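Local atomic coordinates of formimidoylglutamase (Bacillus subtilis, PDB entry 3M1R), a protein that catalyses the manganese-dependent hydrolysis of N-formimidoyl-L-glutamate to L-glutamate and formamide, a step in the breakdown of histidine. Residues Ile93-Thr98 with His105-Thr110; Ile132-Ile137 with Arg173-Glu178; Thr147-Phe152 with Gln184-Leu189; Asp238-Ser243 with Lys275-Gln280. All coordinates share one frame; numbering follows the deposited sequence.

Contact 1 (Ile93-Thr98 with His105-Thr110); sequences IDIHVT and HHIFQT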
# COMPACT_ATOMS: atom_id res chain seq x y z
N ILE D 93 -21.77 -16.78 -13.84
CA ILE D 93 -23.16 -16.86 -13.45
C ILE D 93 -23.58 -15.50 -12.98
O ILE D 93 -22.91 -14.89 -12.14
CB ILE D 93 -23.37 -17.88 -12.35
CG1 ILE D 93 -23.00 -19.26 -12.88
CG2 ILE D 93 -24.83 -17.85 -11.90
CD1 ILE D 93 -22.86 -20.30 -11.81
N ASP D 94 -24.68 -15.02 -13.52
CA ASP D 94 -25.18 -13.70 -13.16
C ASP D 94 -25.51 -13.60 -11.66
O ASP D 94 -26.18 -14.47 -11.10
CB ASP D 94 -26.42 -13.34 -13.98
CG ASP D 94 -27.00 -12.02 -13.58
OD1 ASP D 94 -26.43 -10.98 -13.97
OD2 ASP D 94 -28.01 -12.01 -12.86
N ILE D 95 -25.03 -12.54 -11.02
CA ILE D 95 -25.27 -12.37 -9.60
C ILE D 95 -26.11 -11.12 -9.36
O ILE D 95 -25.82 -10.04 -9.89
CB ILE D 95 -23.94 -12.24 -8.82
CG1 ILE D 95 -23.06 -13.47 -9.03
CG2 ILE D 95 -24.21 -12.00 -7.31
CD1 ILE D 95 -23.71 -14.77 -8.65
N HIS D 96 -27.16 -11.26 -8.57
CA HIS D 96 -27.99 -10.11 -8.25
C HIS D 96 -27.25 -9.11 -7.36
O HIS D 96 -26.72 -9.47 -6.31
CB HIS D 96 -29.27 -10.54 -7.54
CG HIS D 96 -30.32 -9.49 -7.55
ND1 HIS D 96 -31.62 -9.73 -7.94
CD2 HIS D 96 -30.27 -8.17 -7.24
CE1 HIS D 96 -32.32 -8.62 -7.86
NE2 HIS D 96 -31.52 -7.65 -7.43
N VAL D 97 -27.22 -7.85 -7.79
CA VAL D 97 -26.58 -6.80 -6.99
C VAL D 97 -27.11 -6.82 -5.55
O VAL D 97 -26.33 -6.71 -4.60
CB VAL D 97 -26.82 -5.39 -7.58
CG1 VAL D 97 -26.07 -4.34 -6.76
CG2 VAL D 97 -26.40 -5.34 -9.05
N THR D 98 -28.42 -7.01 -5.42
CA THR D 98 -29.16 -6.84 -4.18
C THR D 98 -29.47 -8.12 -3.39
O THR D 98 -29.02 -8.28 -2.25
CB THR D 98 -30.50 -6.11 -4.47
OG1 THR D 98 -30.25 -4.71 -4.66
CG2 THR D 98 -31.50 -6.31 -3.33
N HIS D 105 -30.27 -18.94 -6.45
CA HIS D 105 -31.11 -19.60 -7.45
C HIS D 105 -30.49 -19.52 -8.85
O HIS D 105 -30.51 -20.49 -9.60
CB HIS D 105 -32.52 -19.05 -7.45
CG HIS D 105 -33.32 -19.46 -6.25
ND1 HIS D 105 -33.74 -18.56 -5.29
CD2 HIS D 105 -33.77 -20.67 -5.85
CE1 HIS D 105 -34.41 -19.21 -4.35
NE2 HIS D 105 -34.44 -20.49 -4.67
N HIS D 106 -29.93 -18.36 -9.19
CA HIS D 106 -29.20 -18.24 -10.44
C HIS D 106 -28.18 -19.37 -10.54
O HIS D 106 -28.10 -20.08 -11.55
CB HIS D 106 -28.47 -16.91 -10.52
CG HIS D 106 -29.38 -15.73 -10.66
ND1 HIS D 106 -30.75 -15.85 -10.80
CD2 HIS D 106 -29.11 -14.41 -10.70
CE1 HIS D 106 -31.28 -14.66 -10.91
NE2 HIS D 106 -30.32 -13.75 -10.85
N ILE D 107 -27.42 -19.54 -9.46
CA ILE D 107 -26.35 -20.53 -9.44
C ILE D 107 -26.89 -21.94 -9.60
O ILE D 107 -26.41 -22.70 -10.44
CB ILE D 107 -25.54 -20.45 -8.14
CG1 ILE D 107 -24.96 -19.03 -7.98
CG2 ILE D 107 -24.45 -21.52 -8.13
CD1 ILE D 107 -24.26 -18.76 -6.64
N PHE D 108 -27.90 -22.30 -8.81
CA PHE D 108 -28.43 -23.64 -8.90
C PHE D 108 -29.03 -23.93 -10.27
O PHE D 108 -28.85 -25.02 -10.80
CB PHE D 108 -29.47 -23.92 -7.82
CG PHE D 108 -30.15 -25.25 -7.99
CD1 PHE D 108 -31.49 -25.34 -8.31
CD2 PHE D 108 -29.41 -26.42 -7.90
CE1 PHE D 108 -32.10 -26.57 -8.50
CE2 PHE D 108 -30.01 -27.66 -8.09
CZ PHE D 108 -31.36 -27.73 -8.39
N GLN D 109 -29.74 -22.97 -10.84
CA GLN D 109 -30.47 -23.20 -12.09
C GLN D 109 -29.53 -23.34 -13.27
O GLN D 109 -29.75 -24.17 -14.15
CB GLN D 109 -31.41 -22.05 -12.39
CG GLN D 109 -32.77 -22.15 -11.77
CD GLN D 109 -33.64 -20.98 -12.19
OE1 GLN D 109 -33.98 -20.12 -11.38
NE2 GLN D 109 -33.98 -20.93 -13.48
N THR D 110 -28.51 -22.48 -13.29
CA THR D 110 -27.58 -22.45 -14.40
C THR D 110 -26.79 -23.73 -14.37
O THR D 110 -26.65 -24.43 -15.38
CB THR D 110 -26.64 -21.25 -14.29
OG1 THR D 110 -27.41 -20.04 -14.38
CG2 THR D 110 -25.61 -21.27 -15.41

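Contact 2 (Ile132-Ile137 with Arg173-Glu178); sequences ISYSTI and RRLLDE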
# COMPACT_ATOMS: atom_id res chain seq x y z
N ILE D 132 -21.45 -20.26 -1.93
CA ILE D 132 -21.87 -20.82 -3.21
C ILE D 132 -21.90 -22.34 -3.20
O ILE D 132 -22.52 -22.95 -4.07
CB ILE D 132 -20.98 -20.34 -4.41
CG1 ILE D 132 -19.64 -21.09 -4.45
CG2 ILE D 132 -20.75 -18.83 -4.35
CD1 ILE D 132 -18.84 -20.86 -5.74
N SER D 133 -21.22 -22.95 -2.23
CA SER D 133 -21.10 -24.41 -2.19
C SER D 133 -22.43 -25.11 -2.00
O SER D 133 -22.59 -26.29 -2.35
CB SER D 133 -20.11 -24.84 -1.11
OG SER D 133 -18.81 -24.38 -1.41
N TYR D 134 -23.40 -24.40 -1.44
CA TYR D 134 -24.72 -24.98 -1.33
C TYR D 134 -25.32 -25.20 -2.71
O TYR D 134 -25.74 -26.30 -3.05
CB TYR D 134 -25.66 -24.12 -0.50
CG TYR D 134 -27.09 -24.56 -0.63
CD1 TYR D 134 -27.60 -25.57 0.17
CD2 TYR D 134 -27.94 -23.95 -1.55
CE1 TYR D 134 -28.92 -25.97 0.06
CE2 TYR D 134 -29.27 -24.35 -1.67
CZ TYR D 134 -29.74 -25.36 -0.86
OH TYR D 134 -31.05 -25.77 -0.97
N SER D 135 -25.37 -24.13 -3.52
CA SER D 135 -26.00 -24.23 -4.83
C SER D 135 -25.24 -25.14 -5.82
O SER D 135 -25.86 -25.86 -6.61
CB SER D 135 -26.24 -22.84 -5.44
OG SER D 135 -27.15 -22.08 -4.65
N THR D 136 -23.92 -25.11 -5.79
CA THR D 136 -23.15 -25.89 -6.77
C THR D 136 -23.30 -27.38 -6.51
O THR D 136 -23.68 -28.13 -7.40
CB THR D 136 -21.67 -25.51 -6.73
OG1 THR D 136 -21.24 -25.45 -5.37
CG2 THR D 136 -21.47 -24.16 -7.36
N ILE D 137 -23.02 -27.80 -5.28
CA ILE D 137 -23.17 -29.18 -4.85
C ILE D 137 -24.59 -29.73 -5.04
O ILE D 137 -24.77 -30.84 -5.53
CB ILE D 137 -22.71 -29.36 -3.41
CG1 ILE D 137 -21.21 -29.12 -3.32
CG2 ILE D 137 -23.04 -30.74 -2.91
CD1 ILE D 137 -20.65 -29.12 -1.92
N ARG D 173 -24.41 -26.87 6.54
CA ARG D 173 -25.59 -27.10 7.37
C ARG D 173 -26.81 -27.21 6.47
O ARG D 173 -27.67 -28.07 6.66
CB ARG D 173 -25.78 -25.97 8.40
CG ARG D 173 -26.77 -26.31 9.51
CD ARG D 173 -26.77 -25.25 10.62
NE ARG D 173 -27.43 -25.75 11.82
CZ ARG D 173 -26.80 -26.02 12.96
NH1 ARG D 173 -27.49 -26.47 14.00
NH2 ARG D 173 -25.49 -25.85 13.06
N ARG D 174 -26.90 -26.33 5.48
CA ARG D 174 -27.99 -26.36 4.53
C ARG D 174 -27.99 -27.69 3.78
O ARG D 174 -29.03 -28.32 3.64
CB ARG D 174 -27.92 -25.19 3.56
CG ARG D 174 -28.68 -23.96 4.03
CD ARG D 174 -28.68 -22.85 2.99
NE ARG D 174 -29.80 -21.93 3.19
CZ ARG D 174 -31.02 -22.13 2.70
NH1 ARG D 174 -31.28 -23.22 1.98
NH2 ARG D 174 -31.98 -21.25 2.93
N LEU D 175 -26.81 -28.11 3.31
CA LEU D 175 -26.70 -29.37 2.59
C LEU D 175 -27.10 -30.55 3.49
O LEU D 175 -27.96 -31.33 3.11
CB LEU D 175 -25.29 -29.55 2.02
CG LEU D 175 -24.90 -28.60 0.89
CD1 LEU D 175 -23.39 -28.46 0.79
CD2 LEU D 175 -25.49 -29.03 -0.44
N LEU D 176 -26.50 -30.66 4.67
CA LEU D 176 -26.83 -31.75 5.60
C LEU D 176 -28.31 -31.78 6.02
O LEU D 176 -28.98 -32.82 5.93
CB LEU D 176 -25.95 -31.69 6.85
CG LEU D 176 -24.66 -32.51 6.86
CD1 LEU D 176 -24.55 -33.34 5.61
CD2 LEU D 176 -23.47 -31.62 7.01
N ASP D 177 -28.81 -30.63 6.47
CA ASP D 177 -30.19 -30.54 6.93
C ASP D 177 -31.18 -30.97 5.84
O ASP D 177 -32.15 -31.67 6.12
CB ASP D 177 -30.51 -29.13 7.43
CG ASP D 177 -29.94 -28.84 8.82
OD1 ASP D 177 -29.54 -29.80 9.51
OD2 ASP D 177 -29.92 -27.66 9.23
N GLU D 178 -30.91 -30.56 4.61
CA GLU D 178 -31.85 -30.78 3.52
C GLU D 178 -31.65 -32.15 2.87
O GLU D 178 -32.40 -32.54 1.97
CB GLU D 178 -31.75 -29.65 2.49
CG GLU D 178 -32.14 -28.30 3.08
CD GLU D 178 -31.91 -27.15 2.12
OE1 GLU D 178 -31.78 -27.39 0.90
OE2 GLU D 178 -31.85 -25.99 2.60

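Contact 3 (Thr147-Phe152 with Gln184-Leu189); sequences TAVIQF and QHLIQL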
# COMPACT_ATOMS: atom_id res chain seq x y z
N THR D 147 -23.39 -38.10 -4.17
CA THR D 147 -22.11 -37.43 -4.31
C THR D 147 -21.35 -37.36 -2.98
O THR D 147 -21.93 -37.08 -1.93
CB THR D 147 -22.31 -36.01 -4.88
OG1 THR D 147 -23.03 -36.11 -6.12
CG2 THR D 147 -20.98 -35.29 -5.12
N ALA D 148 -20.05 -37.64 -3.04
CA ALA D 148 -19.19 -37.41 -1.89
C ALA D 148 -18.56 -36.03 -2.05
O ALA D 148 -18.28 -35.61 -3.17
CB ALA D 148 -18.12 -38.45 -1.84
N VAL D 149 -18.34 -35.34 -0.93
CA VAL D 149 -17.69 -34.03 -0.97
C VAL D 149 -16.39 -34.08 -0.19
O VAL D 149 -16.37 -34.47 0.98
CB VAL D 149 -18.58 -32.90 -0.39
CG1 VAL D 149 -17.87 -31.52 -0.49
CG2 VAL D 149 -19.93 -32.85 -1.09
N ILE D 150 -15.30 -33.73 -0.86
CA ILE D 150 -14.04 -33.49 -0.17
C ILE D 150 -13.89 -31.98 0.01
O ILE D 150 -13.68 -31.25 -0.96
CB ILE D 150 -12.86 -34.09 -0.94
CG1 ILE D 150 -13.00 -35.62 -0.96
CG2 ILE D 150 -11.54 -33.68 -0.29
CD1 ILE D 150 -12.08 -36.29 -1.93
N GLN D 151 -14.02 -31.55 1.26
CA GLN D 151 -14.01 -30.13 1.63
C GLN D 151 -12.67 -29.79 2.29
O GLN D 151 -12.38 -30.24 3.40
CB GLN D 151 -15.18 -29.86 2.60
CG GLN D 151 -15.21 -28.47 3.26
CD GLN D 151 -16.27 -28.36 4.37
OE1 GLN D 151 -16.99 -29.32 4.66
NE2 GLN D 151 -16.34 -27.20 5.01
N PHE D 152 -11.83 -29.03 1.58
CA PHE D 152 -10.61 -28.50 2.18
C PHE D 152 -10.98 -27.22 2.92
O PHE D 152 -11.46 -26.26 2.32
CB PHE D 152 -9.54 -28.22 1.12
CG PHE D 152 -8.90 -29.46 0.55
CD1 PHE D 152 -7.80 -30.02 1.16
CD2 PHE D 152 -9.40 -30.05 -0.59
CE1 PHE D 152 -7.22 -31.15 0.64
CE2 PHE D 152 -8.83 -31.19 -1.11
CZ PHE D 152 -7.73 -31.74 -0.51
N GLN D 184 -21.80 -38.70 6.33
CA GLN D 184 -20.67 -39.62 6.26
C GLN D 184 -20.01 -39.66 4.89
O GLN D 184 -19.00 -40.33 4.71
CB GLN D 184 -21.08 -41.02 6.70
CG GLN D 184 -21.88 -41.78 5.67
CD GLN D 184 -23.37 -41.67 5.90
OE1 GLN D 184 -23.85 -40.69 6.48
NE2 GLN D 184 -24.11 -42.69 5.47
N HIS D 185 -20.58 -38.94 3.93
CA HIS D 185 -19.97 -38.82 2.60
C HIS D 185 -19.22 -37.52 2.45
O HIS D 185 -18.80 -37.16 1.35
CB HIS D 185 -21.03 -38.88 1.51
CG HIS D 185 -21.90 -40.10 1.59
ND1 HIS D 185 -23.19 -40.12 1.11
CD2 HIS D 185 -21.65 -41.33 2.09
CE1 HIS D 185 -23.70 -41.32 1.31
NE2 HIS D 185 -22.79 -42.07 1.91
N LEU D 186 -19.06 -36.81 3.57
CA LEU D 186 -18.39 -35.52 3.61
C LEU D 186 -17.07 -35.75 4.30
O LEU D 186 -17.04 -36.23 5.44
CB LEU D 186 -19.22 -34.54 4.45
CG LEU D 186 -19.20 -33.03 4.13
CD1 LEU D 186 -19.46 -32.21 5.38
CD2 LEU D 186 -17.92 -32.60 3.48
N ILE D 187 -15.98 -35.44 3.61
CA ILE D 187 -14.65 -35.49 4.22
C ILE D 187 -14.08 -34.07 4.37
O ILE D 187 -13.77 -33.40 3.38
CB ILE D 187 -13.69 -36.36 3.38
CG1 ILE D 187 -14.21 -37.78 3.31
CG2 ILE D 187 -12.32 -36.37 3.97
CD1 ILE D 187 -13.57 -38.56 2.23
N GLN D 188 -13.96 -33.61 5.62
CA GLN D 188 -13.42 -32.28 5.89
C GLN D 188 -11.95 -32.41 6.20
O GLN D 188 -11.58 -33.10 7.14
CB GLN D 188 -14.15 -31.60 7.05
CG GLN D 188 -15.65 -31.47 6.86
CD GLN D 188 -16.31 -30.63 7.94
OE1 GLN D 188 -16.04 -30.79 9.14
NE2 GLN D 188 -17.20 -29.73 7.53
N LEU D 189 -11.12 -31.73 5.41
CA LEU D 189 -9.68 -31.85 5.55
C LEU D 189 -9.11 -30.50 5.95
O LEU D 189 -9.33 -29.51 5.26
CB LEU D 189 -9.05 -32.33 4.23
CG LEU D 189 -9.45 -33.71 3.70
CD1 LEU D 189 -9.03 -33.88 2.24
CD2 LEU D 189 -8.85 -34.83 4.55

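Contact 4 (Asp238-Ser243 with Lys275-Gln280); sequences DFIFIS and KYIAQQ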
# COMPACT_ATOMS: atom_id res chain seq x y z
N ASP D 238 -21.38 -42.41 -5.85
CA ASP D 238 -21.20 -42.53 -7.28
C ASP D 238 -20.24 -41.49 -7.85
O ASP D 238 -19.59 -41.75 -8.86
CB ASP D 238 -22.54 -42.42 -7.99
CG ASP D 238 -23.37 -43.68 -7.87
OD1 ASP D 238 -22.79 -44.78 -7.92
OD2 ASP D 238 -24.60 -43.56 -7.72
N PHE D 239 -20.16 -40.33 -7.20
CA PHE D 239 -19.29 -39.25 -7.67
C PHE D 239 -18.61 -38.54 -6.51
O PHE D 239 -19.08 -38.59 -5.37
CB PHE D 239 -20.09 -38.21 -8.45
CG PHE D 239 -20.90 -38.79 -9.58
CD1 PHE D 239 -22.17 -39.28 -9.35
CD2 PHE D 239 -20.39 -38.81 -10.87
CE1 PHE D 239 -22.92 -39.81 -10.38
CE2 PHE D 239 -21.13 -39.34 -11.91
CZ PHE D 239 -22.40 -39.83 -11.66
N ILE D 240 -17.51 -37.85 -6.81
CA ILE D 240 -16.84 -37.03 -5.82
C ILE D 240 -16.79 -35.59 -6.32
O ILE D 240 -16.62 -35.35 -7.51
CB ILE D 240 -15.42 -37.53 -5.52
CG1 ILE D 240 -14.56 -37.47 -6.78
CG2 ILE D 240 -15.47 -38.96 -4.99
CD1 ILE D 240 -13.36 -38.38 -6.72
N PHE D 241 -16.99 -34.64 -5.40
CA PHE D 241 -16.87 -33.22 -5.71
C PHE D 241 -15.82 -32.63 -4.79
O PHE D 241 -15.82 -32.89 -3.59
CB PHE D 241 -18.22 -32.51 -5.52
CG PHE D 241 -18.18 -31.02 -5.82
CD1 PHE D 241 -18.31 -30.56 -7.12
CD2 PHE D 241 -18.02 -30.10 -4.80
CE1 PHE D 241 -18.29 -29.20 -7.40
CE2 PHE D 241 -18.01 -28.73 -5.07
CZ PHE D 241 -18.14 -28.28 -6.37
N ILE D 242 -14.90 -31.88 -5.37
CA ILE D 242 -13.80 -31.31 -4.62
C ILE D 242 -14.08 -29.84 -4.34
O ILE D 242 -14.19 -29.05 -5.27
CB ILE D 242 -12.48 -31.41 -5.41
CG1 ILE D 242 -12.14 -32.86 -5.75
CG2 ILE D 242 -11.34 -30.77 -4.62
CD1 ILE D 242 -10.89 -32.94 -6.61
N SER D 243 -14.21 -29.49 -3.07
CA SER D 243 -14.40 -28.09 -2.69
C SER D 243 -13.17 -27.56 -1.98
O SER D 243 -12.86 -27.96 -0.85
CB SER D 243 -15.63 -27.92 -1.79
OG SER D 243 -15.89 -26.54 -1.56
N LYS D 275 -4.12 -33.02 -6.95
CA LYS D 275 -3.74 -33.86 -8.10
C LYS D 275 -4.10 -35.34 -7.85
O LYS D 275 -4.67 -36.00 -8.71
CB LYS D 275 -2.27 -33.70 -8.49
CG LYS D 275 -1.82 -34.80 -9.48
CD LYS D 275 -0.38 -34.65 -9.99
CE LYS D 275 0.63 -34.33 -8.88
NZ LYS D 275 0.82 -32.84 -8.64
N TYR D 276 -3.79 -35.84 -6.66
CA TYR D 276 -4.19 -37.17 -6.26
C TYR D 276 -5.70 -37.41 -6.43
O TYR D 276 -6.10 -38.31 -7.17
CB TYR D 276 -3.78 -37.45 -4.81
CG TYR D 276 -4.08 -38.87 -4.38
CD1 TYR D 276 -3.37 -39.94 -4.91
CD2 TYR D 276 -5.07 -39.14 -3.45
CE1 TYR D 276 -3.64 -41.24 -4.53
CE2 TYR D 276 -5.35 -40.44 -3.06
CZ TYR D 276 -4.63 -41.49 -3.60
OH TYR D 276 -4.90 -42.78 -3.21
N ILE D 277 -6.52 -36.63 -5.74
CA ILE D 277 -7.97 -36.81 -5.81
C ILE D 277 -8.50 -36.71 -7.25
O ILE D 277 -9.38 -37.46 -7.66
CB ILE D 277 -8.71 -35.78 -4.94
CG1 ILE D 277 -8.47 -36.08 -3.46
CG2 ILE D 277 -10.19 -35.78 -5.27
CD1 ILE D 277 -8.72 -34.90 -2.54
N ALA D 278 -7.93 -35.78 -8.01
CA ALA D 278 -8.38 -35.52 -9.37
C ALA D 278 -8.22 -36.74 -10.30
O ALA D 278 -8.87 -36.81 -11.35
CB ALA D 278 -7.64 -34.32 -9.95
N GLN D 279 -7.35 -37.68 -9.92
CA GLN D 279 -7.11 -38.89 -10.72
C GLN D 279 -8.13 -39.98 -10.45
O GLN D 279 -8.23 -40.95 -11.20
CB GLN D 279 -5.73 -39.46 -10.41
CG GLN D 279 -4.59 -38.60 -10.87
CD GLN D 279 -3.26 -39.20 -10.54
OE1 GLN D 279 -2.84 -39.21 -9.39
NE2 GLN D 279 -2.58 -39.73 -11.56
N GLN D 280 -8.86 -39.84 -9.35
CA GLN D 280 -9.78 -40.86 -8.89
C GLN D 280 -10.99 -40.92 -9.81
O GLN D 280 -11.23 -40.00 -10.59
CB GLN D 280 -10.16 -40.58 -7.42
CG GLN D 280 -9.70 -41.67 -6.45
CD GLN D 280 -8.19 -41.81 -6.37
OE1 GLN D 280 -7.68 -42.81 -5.87
NE2 GLN D 280 -7.47 -40.81 -6.85

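Contact 1 (Ile93-Thr98 with His105-Thr110)
The imidazole of His106 is stacked by Phe9 of a second subunit, while its edge meets the loop: His106 CD2 lies 3.0 Å from Asp94 O, near the ring plane, so a polarised C-H faces a carbonyl oxygen. Asp94 CG, anti to the backbone N (chi1 177°), swings the carboxylate alongside the ring and pointing the same way, its plane 41° from that of the imidazole, with OD2 3.4 Å from His106 CD2. A flat histidine suits this place, meeting both the loop and another chain.

Beside this polar edge the contact is aliphatic. Ile93 CG2 rests 3.9 Å from Ile107 N and meets Ile107 CG1 at 4.1 Å, the two branched chains crossing at about a right angle. Thr110 tolerates burial because its OG1 bonds back to His106 O at 2.9 Å, while its CG2 methyl touches Ile93 CG1.

Ile93 ends strand 87-93, packs on Ile43 and Val45 of strand 39-45 and joins an antiparallel ladder with the second subunit; Ile107 touches both Val45 and helix 133-141, seating helix 100-117 on the sheet beside that helix.

Contact 2 (Ile132-Ile137 with Arg173-Glu178)
Leu175 is the apolar centre of this helix-helix contact. Its CD2 methyl meets Ile137 CG2 at 3.9 Å and CD1 approaches Ile137 CD1 as closely, the two side chains crossing at about a right angle, while Tyr134 CD1 stands 4.1 Å from Leu175 CG. Leu175 CD2 also lies against Tyr134 O (3.8 Å), so the buried part is largely apolar.

Toward solvent the packing gives way to polar groups on long arms. Arg174 lays its aliphatic part against the ring, CB 3.4 Å from Tyr134 CD1 and CD over one face near the rim; its guanidinium is too distant for more than a weak cation-pi attraction. Tyr134 OH donates to Glu178 OE1 over 2.6 Å, and OE1 receives it on its syn lone pair. Glu178 OE2 takes Arg174 NH1 at 2.9 Å, and Lys138 also bonds to Tyr134 OH. A phenylalanine in place of Tyr134 would keep the ring but is likely to leave Glu178 OE1 and Lys138 without their hydroxyl partner.

The axes of helix segments 133-137 and 173-178 come within 9.7 Å, their N-to-C directions 49° apart. Helix 133-141 packs on the parallel sheet, and against it lies helix 171-178 of a beta-alpha-beta unit, as befits the alpha/beta fold of the arginase family.

Contact 3 (Thr147-Phe152 with Gln184-Leu189)
Val149 and Gln151 each turn both the N-H and the C=O toward strand 186-191 and the residue just before it. Val149 N donates to His185 O at 3.0 Å, and Val149 O accepts from Ile187 N at 2.8 Å; the pattern then repeats two residues on, Gln151 N donating to Ile187 O and Gln151 O accepting from Leu189 N. All four bonds are short and fairly straight. A fifth joins side chains: Gln188 NE2 reaches Gln151 OE1 at 2.9 Å, 41° out of the carbonyl plane and so not on a lone pair, while OE1 lies near the plane of the Gln188 amide; the two amides are 77° apart. Gln151 stands extended, with CG anti to its backbone N (chi1 172°), which carries its own NE2 to Asp153 OD2 and to His156 O. Gln188 OE1 in turn accepts from His156 ND1. A leucine in place of Gln151 would probably leave Gln188 NE2 without this acceptor and the carboxylate of Asp153, a metal ligand, without a second-shell donor.

This is the parallel pairing within a beta-alpha-beta crossover, in which helix 171-178 links strand 147-152 to strand 186-191 in the central sheet of the arginase fold.

Earlier along the strands, on the face that carries the glutamines, Leu186 CD2 lies 3.9 Å from Val149 CB, and the loop residue Ile181 touches Val149. On the other face Leu189 CD1 sits over the Phe152 ring, 4.0 Å from its centroid, and touches Ile150 CG2 at 3.6 Å. Beta-branched Ile150 and Ile187 suit the extended backbone and meet helix 222-234; the flat ring of Phe152 meets helix 267-278.

Contact 4 (Asp238-Ser243 with Lys275-Gln280)
Ile277, Ile242 and Ile240 carry most of this contact. Ile277 points from the last turns of helix 267-278 at the sheet and offers its CG2 methyl to both strand residues. The meeting with Ile242 is tight: Ile242 CD1 comes to 3.2 Å from Ile277 CG2, closer than carbons usually stand, and Ile242 CG1 follows at 3.5 Å as the two side chains slide past each other in opposite directions. With CG2 of Ile277 anti to the backbone N, that methyl is the branch that meets Ile242.

Ile240, two residues earlier on the same face of the strand, reaches past the helix to Gln280. Its CG1 holds the crowded position between the backbone N and the carbonyl carbon (chi1 62°), and from there CD1 touches Gln280 CB at 3.9 Å and Ile277 CG2 more loosely at 4.3 Å. Gln280 contributes only the root of its side chain; the amide bends away, its NE2 over the centre of the Tyr276 ring. Beta-branched isoleucine suits a strand and gives the helix a broad, bumpy surface to press on.

This is the strand-to-helix half of the beta-alpha-beta unit that continues into strand 283-289. Ile277 also packs on Ile150 and Phe152 of strand 147-152. No hydrogen bond crosses the contact, which is consistent with apolar fit holding helix and strand together at this point.

In the fold
Contact 3 joins two strands toward one side of the sheet by backbone bonds, and contact 4 lays a helix on the neighbouring strand 239-245, to which Ala148 is bonded through its peptide; both bury apolar residues, Ile150 and Ile277 touching where they meet. In contact 2, helix 133-141 covers the other face, with Ile137 against Val149 and Phe241, and the contact grows more polar outward until charged groups face solvent. Contact 1 lies farthest from the chain centre, yet is mostly buried, partly under a second subunit; Ile107 ties it to Ser135 of contact 2. Ladder and amide bonds thus mark contact 3, near the metals, aliphatic fit contact 4, and mixed polar and apolar packing contacts 1 and 2.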